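Local structure of pectate lyase/Amb allergen (Acidovorax citrulli, 4HWV) at residues Tyr45-Ala48 with Glu52-Gln55; Ala127-Gly132 with Arg138-Lys143; Pro210-Thr215 with Ser256-Thr261. The protein probably cleaves pectate by calcium-dependent beta-elimination, as a secreted, calcium-binding lyase of polysaccharide lyase family 1. All blocks are in the same frame, centred on the assembly; numbering follows the deposited sequence.

Interaction 1. Residues Tyr45-Ala48 with Glu52-Gln55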
loop_
_atom_site.group_PDB
_atom_site.type_symbol
_atom_site.label_atom_id
_atom_site.label_comp_id
_atom_site.label_asym_id
_atom_site.label_seq_id
_atom_site.Cartn_x
_atom_site.Cartn_y
_atom_site.Cartn_z
ATOM N N TYR A 45 -23.330 17.254 11.424
ATOM C CA TYR A 45 -23.293 15.809 11.623
ATOM C C TYR A 45 -21.872 15.305 11.839
ATOM O O TYR A 45 -20.904 15.884 11.321
ATOM C CB TYR A 45 -23.792 15.098 10.367
ATOM C CG TYR A 45 -25.084 15.589 9.743
ATOM C CD1 TYR A 45 -26.294 14.981 10.033
ATOM C CD2 TYR A 45 -25.082 16.622 8.800
ATOM C CE1 TYR A 45 -27.474 15.391 9.415
ATOM C CE2 TYR A 45 -26.246 17.035 8.169
ATOM C CZ TYR A 45 -27.433 16.411 8.491
ATOM O OH TYR A 45 -28.577 16.797 7.850
ATOM N N THR A 46 -21.745 14.208 12.577
ATOM C CA THR A 46 -20.485 13.466 12.655
ATOM C C THR A 46 -20.767 12.079 12.077
ATOM O O THR A 46 -21.679 11.390 12.534
ATOM C CB THR A 46 -19.976 13.351 14.092
ATOM O OG1 THR A 46 -19.816 14.656 14.629
ATOM C CG2 THR A 46 -18.638 12.614 14.140
ATOM N N VAL A 47 -20.001 11.692 11.050
ATOM C CA VAL A 47 -20.264 10.450 10.331
ATOM C C VAL A 47 -19.035 9.538 10.306
ATOM O O VAL A 47 -17.893 10.005 10.263
ATOM C CB VAL A 47 -20.735 10.759 8.876
ATOM C CG1 VAL A 47 -21.984 11.638 8.915
ATOM C CG2 VAL A 47 -19.656 11.429 8.047
ATOM N N ALA A 48 -19.291 8.233 10.321
ATOM C CA ALA A 48 -18.230 7.239 10.495
ATOM C C ALA A 48 -18.340 6.073 9.506
ATOM O O ALA A 48 -17.547 5.127 9.563
ATOM C CB ALA A 48 -18.214 6.711 11.942
ATOM N N GLU A 52 -23.992 6.742 6.938
ATOM C CA GLU A 52 -24.115 8.005 7.672
ATOM C C GLU A 52 -23.708 9.197 6.828
ATOM O O GLU A 52 -24.351 10.247 6.858
ATOM C CB GLU A 52 -23.280 7.967 8.940
ATOM C CG GLU A 52 -23.793 6.944 9.980
ATOM C CD GLU A 52 -22.923 6.873 11.219
ATOM O OE1 GLU A 52 -21.884 7.549 11.270
ATOM O OE2 GLU A 52 -23.288 6.145 12.166
ATOM N N LEU A 53 -22.636 9.032 6.054
ATOM C CA LEU A 53 -22.190 10.104 5.162
ATOM C C LEU A 53 -23.296 10.457 4.150
ATOM O O LEU A 53 -23.626 11.633 3.950
ATOM C CB LEU A 53 -20.917 9.666 4.432
ATOM C CG LEU A 53 -20.454 10.626 3.337
ATOM C CD1 LEU A 53 -20.091 12.013 3.857
ATOM C CD2 LEU A 53 -19.244 10.016 2.638
ATOM N N ILE A 54 -23.865 9.439 3.510
ATOM C CA ILE A 54 -24.949 9.668 2.555
ATOM C C ILE A 54 -26.162 10.333 3.220
ATOM O O ILE A 54 -26.717 11.287 2.680
ATOM C CB ILE A 54 -25.334 8.363 1.835
ATOM C CG1 ILE A 54 -24.199 7.945 0.903
ATOM C CG2 ILE A 54 -26.661 8.521 1.064
ATOM C CD1 ILE A 54 -24.280 6.488 0.458
ATOM N N GLN A 55 -26.579 9.859 4.399
ATOM C CA GLN A 55 -27.726 10.496 5.035
ATOM C C GLN A 55 -27.447 11.970 5.352
ATOM O O GLN A 55 -28.331 12.822 5.234
ATOM C CB GLN A 55 -28.171 9.761 6.305
ATOM C CG GLN A 55 -28.763 8.373 6.067
ATOM C CD GLN A 55 -29.983 8.343 5.148
ATOM O OE1 GLN A 55 -30.555 9.376 4.776
ATOM N NE2 GLN A 55 -30.376 7.134 4.764
HETATM O O HOH W 1 -21.254 8.820 13.589
#

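Interaction 2. Residues Ala127-Gly132 with Arg138-Lys143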
loop_
_atom_site.group_PDB
_atom_site.type_symbol
_atom_site.label_atom_id
_atom_site.label_comp_id
_atom_site.label_asym_id
_atom_site.label_seq_id
_atom_site.Cartn_x
_atom_site.Cartn_y
_atom_site.Cartn_z
ATOM N N ALA A 127 -9.252 -13.139 -23.329
ATOM C CA ALA A 127 -9.247 -13.980 -24.529
ATOM C C ALA A 127 -9.909 -13.266 -25.713
ATOM O O ALA A 127 -9.477 -13.392 -26.873
ATOM C CB ALA A 127 -9.942 -15.316 -24.259
ATOM N N ALA A 128 -10.977 -12.526 -25.439
ATOM C CA ALA A 128 -11.742 -11.850 -26.496
ATOM C C ALA A 128 -11.045 -10.608 -27.023
ATOM O O ALA A 128 -11.085 -10.332 -28.219
ATOM C CB ALA A 128 -13.137 -11.476 -25.985
ATOM N N TYR A 129 -10.418 -9.851 -26.126
ATOM C CA TYR A 129 -10.040 -8.483 -26.459
ATOM C C TYR A 129 -8.537 -8.213 -26.538
ATOM O O TYR A 129 -8.137 -7.107 -26.881
ATOM C CB TYR A 129 -10.739 -7.486 -25.517
ATOM C CG TYR A 129 -12.243 -7.653 -25.513
ATOM C CD1 TYR A 129 -12.953 -7.747 -26.716
ATOM C CD2 TYR A 129 -12.946 -7.755 -24.323
ATOM C CE1 TYR A 129 -14.335 -7.919 -26.727
ATOM C CE2 TYR A 129 -14.314 -7.941 -24.314
ATOM C CZ TYR A 129 -15.009 -8.037 -25.519
ATOM O OH TYR A 129 -16.380 -8.214 -25.491
ATOM N N ARG A 130 -7.711 -9.217 -26.265
ATOM C CA ARG A 130 -6.269 -9.063 -26.466
ATOM C C ARG A 130 -5.992 -8.607 -27.906
ATOM O O ARG A 130 -6.730 -8.958 -28.843
ATOM C CB ARG A 130 -5.516 -10.363 -26.157
ATOM C CG ARG A 130 -5.860 -11.509 -27.088
ATOM C CD ARG A 130 -5.154 -12.813 -26.695
ATOM N NE ARG A 130 -5.529 -13.891 -27.613
ATOM C CZ ARG A 130 -4.958 -14.115 -28.794
ATOM N NH1 ARG A 130 -3.940 -13.362 -29.200
ATOM N NH2 ARG A 130 -5.401 -15.106 -29.566
ATOM N N PRO A 131 -4.943 -7.797 -28.096
ATOM C CA PRO A 131 -4.696 -7.263 -29.447
ATOM C C PRO A 131 -4.568 -8.338 -30.533
ATOM O O PRO A 131 -5.030 -8.116 -31.656
ATOM C CB PRO A 131 -3.384 -6.491 -29.276
ATOM C CG PRO A 131 -3.420 -6.040 -27.854
ATOM C CD PRO A 131 -4.015 -7.224 -27.100
ATOM N N GLY A 132 -3.977 -9.483 -30.210
ATOM C CA GLY A 132 -3.842 -10.570 -31.171
ATOM C C GLY A 132 -5.164 -11.182 -31.613
ATOM O O GLY A 132 -5.226 -11.820 -32.658
ATOM N N ARG A 138 -11.209 -1.188 -33.770
ATOM C CA ARG A 138 -12.495 -0.801 -33.221
ATOM C C ARG A 138 -12.501 -1.000 -31.723
ATOM O O ARG A 138 -11.705 -1.772 -31.181
ATOM C CB ARG A 138 -13.622 -1.615 -33.862
ATOM C CG ARG A 138 -13.494 -3.110 -33.641
ATOM C CD ARG A 138 -14.587 -3.894 -34.365
ATOM N NE ARG A 138 -14.422 -5.333 -34.179
ATOM C CZ ARG A 138 -15.427 -6.202 -34.089
ATOM N NH1 ARG A 138 -16.682 -5.787 -34.156
ATOM N NH2 ARG A 138 -15.171 -7.491 -33.918
ATOM N N THR A 139 -13.404 -0.287 -31.065
ATOM C CA THR A 139 -13.623 -0.414 -29.638
ATOM C C THR A 139 -14.195 -1.800 -29.326
ATOM O O THR A 139 -14.682 -2.502 -30.221
ATOM C CB THR A 139 -14.590 0.664 -29.174
ATOM O OG1 THR A 139 -15.777 0.587 -29.971
ATOM C CG2 THR A 139 -13.954 2.049 -29.358
ATOM N N VAL A 140 -14.114 -2.220 -28.066
ATOM C CA VAL A 140 -14.611 -3.538 -27.713
ATOM C C VAL A 140 -16.124 -3.560 -27.633
ATOM O O VAL A 140 -16.763 -2.550 -27.311
ATOM C CB VAL A 140 -13.989 -4.069 -26.392
ATOM C CG1 VAL A 140 -12.477 -4.215 -26.528
ATOM C CG2 VAL A 140 -14.335 -3.154 -25.216
ATOM N N SER A 141 -16.691 -4.729 -27.922
ATOM C CA SER A 141 -18.135 -4.926 -27.846
ATOM C C SER A 141 -18.385 -6.412 -27.645
ATOM O O SER A 141 -17.475 -7.216 -27.770
ATOM C CB SER A 141 -18.812 -4.453 -29.131
ATOM O OG SER A 141 -18.481 -5.323 -30.210
ATOM N N GLY A 142 -19.624 -6.784 -27.347
ATOM C CA GLY A 142 -19.954 -8.186 -27.179
ATOM C C GLY A 142 -20.062 -8.586 -25.717
ATOM O O GLY A 142 -19.915 -7.771 -24.795
ATOM N N LYS A 143 -20.264 -9.878 -25.517
ATOM C CA LYS A 143 -20.665 -10.418 -24.235
ATOM C C LYS A 143 -19.706 -10.115 -23.066
ATOM O O LYS A 143 -20.164 -9.624 -22.046
ATOM C CB LYS A 143 -20.965 -11.920 -24.363
ATOM C CG LYS A 143 -21.168 -12.639 -23.044
ATOM C CD LYS A 143 -21.556 -14.086 -23.292
ATOM C CE LYS A 143 -21.605 -14.863 -22.007
ATOM N NZ LYS A 143 -22.033 -16.260 -22.292
#

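Interaction 3. Residues Pro210-Thr215 with Ser256-Thr261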
loop_
_atom_site.group_PDB
_atom_site.type_symbol
_atom_site.label_atom_id
_atom_site.label_comp_id
_atom_site.label_asym_id
_atom_site.label_seq_id
_atom_site.Cartn_x
_atom_site.Cartn_y
_atom_site.Cartn_z
ATOM N N PRO A 210 -11.627 -2.142 -14.971
ATOM C CA PRO A 210 -11.079 -1.284 -16.029
ATOM C C PRO A 210 -11.428 -1.831 -17.405
ATOM O O PRO A 210 -11.571 -3.050 -17.582
ATOM C CB PRO A 210 -9.567 -1.356 -15.785
ATOM C CG PRO A 210 -9.381 -2.671 -15.117
ATOM C CD PRO A 210 -10.569 -2.851 -14.230
ATOM N N GLN A 211 -11.559 -0.932 -18.370
ATOM C CA GLN A 211 -11.920 -1.299 -19.718
ATOM C C GLN A 211 -10.685 -1.247 -20.585
ATOM O O GLN A 211 -9.900 -0.306 -20.503
ATOM C CB GLN A 211 -12.940 -0.312 -20.266
ATOM C CG GLN A 211 -13.419 -0.631 -21.684
ATOM C CD GLN A 211 -14.147 0.550 -22.296
ATOM O OE1 GLN A 211 -13.579 1.644 -22.410
ATOM N NE2 GLN A 211 -15.414 0.348 -22.669
ATOM N N TRP A 212 -10.528 -2.252 -21.440
ATOM C CA TRP A 212 -9.499 -2.180 -22.468
ATOM C C TRP A 212 -10.058 -1.427 -23.678
ATOM O O TRP A 212 -11.087 -1.817 -24.231
ATOM C CB TRP A 212 -9.034 -3.575 -22.884
ATOM C CG TRP A 212 -8.073 -3.569 -24.035
ATOM C CD1 TRP A 212 -8.312 -4.037 -25.298
ATOM C CD2 TRP A 212 -6.711 -3.097 -24.036
ATOM N NE1 TRP A 212 -7.196 -3.866 -26.087
ATOM C CE2 TRP A 212 -6.196 -3.306 -25.338
ATOM C CE3 TRP A 212 -5.878 -2.519 -23.065
ATOM C CZ2 TRP A 212 -4.894 -2.941 -25.696
ATOM C CZ3 TRP A 212 -4.581 -2.163 -23.417
ATOM C CH2 TRP A 212 -4.102 -2.372 -24.736
ATOM N N ASP A 213 -9.423 -0.329 -24.062
ATOM C CA ASP A 213 -9.850 0.386 -25.258
ATOM C C ASP A 213 -8.756 0.200 -26.295
ATOM O O ASP A 213 -7.727 0.872 -26.225
ATOM C CB ASP A 213 -10.061 1.876 -24.989
ATOM C CG ASP A 213 -10.506 2.639 -26.236
ATOM O OD1 ASP A 213 -10.528 2.078 -27.363
ATOM O OD2 ASP A 213 -10.845 3.828 -26.090
ATOM N N PRO A 214 -8.978 -0.702 -27.273
ATOM C CA PRO A 214 -7.958 -0.973 -28.300
ATOM C C PRO A 214 -7.538 0.263 -29.097
ATOM O O PRO A 214 -6.448 0.268 -29.651
ATOM C CB PRO A 214 -8.649 -1.973 -29.242
ATOM C CG PRO A 214 -9.753 -2.592 -28.414
ATOM C CD PRO A 214 -10.194 -1.523 -27.444
ATOM N N THR A 215 -8.400 1.270 -29.178
ATOM C CA THR A 215 -8.155 2.444 -30.014
ATOM C C THR A 215 -7.481 3.586 -29.269
ATOM O O THR A 215 -7.001 4.531 -29.891
ATOM C CB THR A 215 -9.463 2.957 -30.694
ATOM O OG1 THR A 215 -10.334 3.551 -29.721
ATOM C CG2 THR A 215 -10.195 1.815 -31.393
ATOM N N SER A 256 0.995 -5.089 -17.181
ATOM C CA SER A 256 0.288 -5.629 -18.328
ATOM C C SER A 256 -0.033 -7.092 -18.131
ATOM O O SER A 256 0.776 -7.846 -17.579
ATOM C CB SER A 256 1.151 -5.504 -19.587
ATOM O OG SER A 256 0.422 -6.003 -20.699
ATOM N N VAL A 257 -1.191 -7.488 -18.629
ATOM C CA VAL A 257 -1.576 -8.891 -18.666
ATOM C C VAL A 257 -1.488 -9.456 -20.094
ATOM O O VAL A 257 -1.834 -10.614 -20.343
ATOM C CB VAL A 257 -2.977 -9.107 -18.070
ATOM C CG1 VAL A 257 -2.953 -8.836 -16.571
ATOM C CG2 VAL A 257 -4.033 -8.240 -18.796
ATOM N N TRP A 258 -1.013 -8.643 -21.034
ATOM C CA TRP A 258 -0.764 -9.133 -22.384
ATOM C C TRP A 258 0.655 -9.648 -22.503
ATOM O O TRP A 258 1.592 -9.087 -21.917
ATOM C CB TRP A 258 -0.934 -8.022 -23.413
ATOM C CG TRP A 258 -2.206 -7.217 -23.376
ATOM C CD1 TRP A 258 -2.287 -5.854 -23.542
ATOM C CD2 TRP A 258 -3.566 -7.684 -23.253
ATOM N NE1 TRP A 258 -3.596 -5.447 -23.519
ATOM C CE2 TRP A 258 -4.402 -6.540 -23.330
ATOM C CE3 TRP A 258 -4.163 -8.946 -23.055
ATOM C CZ2 TRP A 258 -5.793 -6.618 -23.236
ATOM C CZ3 TRP A 258 -5.565 -9.016 -22.975
ATOM C CH2 TRP A 258 -6.352 -7.855 -23.062
ATOM N N HIS A 259 0.825 -10.702 -23.292
ATOM C CA HIS A 259 2.146 -11.286 -23.515
ATOM C C HIS A 259 2.206 -11.760 -24.959
ATOM O O HIS A 259 2.155 -12.966 -25.261
ATOM C CB HIS A 259 2.479 -12.403 -22.509
ATOM C CG HIS A 259 1.378 -13.394 -22.301
ATOM N ND1 HIS A 259 1.346 -14.614 -22.939
ATOM C CD2 HIS A 259 0.270 -13.345 -21.525
ATOM C CE1 HIS A 259 0.268 -15.280 -22.556
ATOM N NE2 HIS A 259 -0.403 -14.532 -21.702
ATOM N N GLU A 260 2.323 -10.777 -25.846
ATOM C CA GLU A 260 2.348 -11.022 -27.282
ATOM C C GLU A 260 2.863 -9.777 -27.955
ATOM O O GLU A 260 2.865 -8.683 -27.366
ATOM C CB GLU A 260 0.948 -11.377 -27.806
ATOM C CG GLU A 260 -0.149 -10.334 -27.472
ATOM C CD GLU A 260 -1.535 -10.784 -27.943
ATOM O OE1 GLU A 260 -1.727 -11.999 -28.190
ATOM O OE2 GLU A 260 -2.426 -9.938 -28.089
ATOM N N THR A 261 3.331 -9.960 -29.186
ATOM C CA THR A 261 3.723 -8.855 -30.054
ATOM C C THR A 261 2.797 -8.814 -31.260
ATOM O O THR A 261 2.599 -9.822 -31.942
ATOM C CB THR A 261 5.189 -8.993 -30.485
ATOM O OG1 THR A 261 6.012 -8.926 -29.308
ATOM C CG2 THR A 261 5.572 -7.880 -31.455
#

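Interaction 1. Residues Tyr45-Ala48 with Glu52-Gln55
The contact is a strand-to-helix turn near the start of the chain, where Val47, the last residue of strand 44-47, and Ala48, just after it, meet Glu52 and Leu53 of helix 50-57. Its polar half is gripped by one carboxylate oxygen. Ala48 N donates to Glu52 OE1 at 2.8 Å, with an N-H...O angle of 141°, and arrives nearly in line with the C-O bond. The Glu52 chain runs extended beyond CG (chi2 178°), and this carries the carboxylate past Val47 to the Ala48 amide. A water also donates to Glu52 OE1 and to Thr46 O, 2.7 Å and 2.8 Å away. OE1 thus takes two donors, and the water ties the strand carbonyl to it.

The packing half is Val47, which is buried. Its CG1 lies in van der Waals contact with the carbonyl oxygen Glu52 O, at 3.4 Å, and its CB faces Glu52 CB at 3.8 Å. The other branch, CG2, approaches Leu53 CB at 4.2 Å. Val47 and Leu53 both also rest on Ile81 of strand 79-83, which pairs with strand 44-47 in parallel. This arrangement fits the N-terminal end of a right-handed parallel beta-helix, where a helix packs over the first strands, as in other family 1 pectate lyases.

Interaction 2. Residues Ala127-Gly132 with Arg138-Lys143
Tyr129, the last residue of helix 118-129, turns its ring against Val140 and its hydroxyl toward the backbone of Ser141. The tight part of the contact is this ring. Val140 sits over one face in a CH-pi contact: its CB is 3.9 Å from the ring centroid and only 14° off the ring normal. The branch CG1 touches nearer the root of the ring, 3.6 Å from Tyr129 CD1. On the opposite face Ala128 CB stands over the ring centre, 3.7 Å above the plane. The ring is therefore held between two small aliphatic groups.

The hydroxyl fixes the far end. Tyr129 OH donates to Ser141 O at 2.7 Å. It comes from above the carbonyl plane, 60° out of it, with a C=O...O angle of 117°. Ser141 O lies near the ring plane, at the edge. The same hydroxyl is hydrogen-bonded to Glu145 N, in the first turn of helix 143-159, and so joins the loop and the helix start.

The other side is looser. The CB of Ser141 points away from the tyrosine, and the residue is exposed. Lys143 is stretched almost straight, and its end leads away from the 127-132 segment.

Gly142 occupies the N-cap position of helix 143-159, just beyond the carbonyl that Tyr129 engages. Around this surface contact, the Tyr129 ring meets Tyr125 and Trp134 edge to face and touches Pro144 of helix 143-159. Val140 reaches Pro214 in the loop after strand 211-213. The contact thus lies where helices 118-129, 131-134 and 143-159 come together, beside that short strand.

Interaction 3. Residues Pro210-Thr215 with Ser256-Thr261
Trp212 holds CG opposite its backbone N (chi1 174°), and Trp258 holds CG opposite its carbonyl carbon (chi1 -51°); the two indoles then meet in a T-shaped stack. The stack joins short strand 211-213 to the loop 256-261, both outside the strand rungs of the parallel beta-helix. The edge of Trp258 is turned to the face of Trp212. The planes stand at 80°, and the Trp212 six-membered ring and the Trp258 five-membered ring have centroids 4.5 Å apart. Trp258 NE1 comes down on the face near its rim, 3.3 Å from Trp212 CH2. Its CZ2 touches closer to the ring fusion, 3.7 Å from Trp212 CD2. Pro214 N lies over the opposite face of Trp212. Both rings are buried, and Trp222 and Pro131 also pack against them.

Each backbone is braced locally. Ser256 OG accepts from Trp258 N in an ST turn and fixes the chain just before the indole. After Trp212, Asp213 forms an Asx turn. Its OD1 takes Thr215 N at 2.9 Å from above the carboxylate plane, and Thr215 OG1 donates to the same Asp213 OD1 on the syn side, at 2.8 Å.

Interaction 1 stands apart, about 28 Å from interaction 2 and 22 Å from interaction 3 between nearest atoms. It is partly buried and sits where the chain enters the beta-helix. Its chemistry is mixed: a carboxylate, a water and a valine. Interactions 2 and 3 are neighbours, with centres about 9 Å apart. Interaction 2 lies at the surface and combines a ring face with a hydroxyl bond, whereas interaction 3 is a buried, purely aromatic meeting. Glu260 links their segments: its OE1 forms a salt bridge with Arg130 NH1 at 2.8 Å, and its OE2 probably accepts from Gly132 N. None of the three lies at the calcium site.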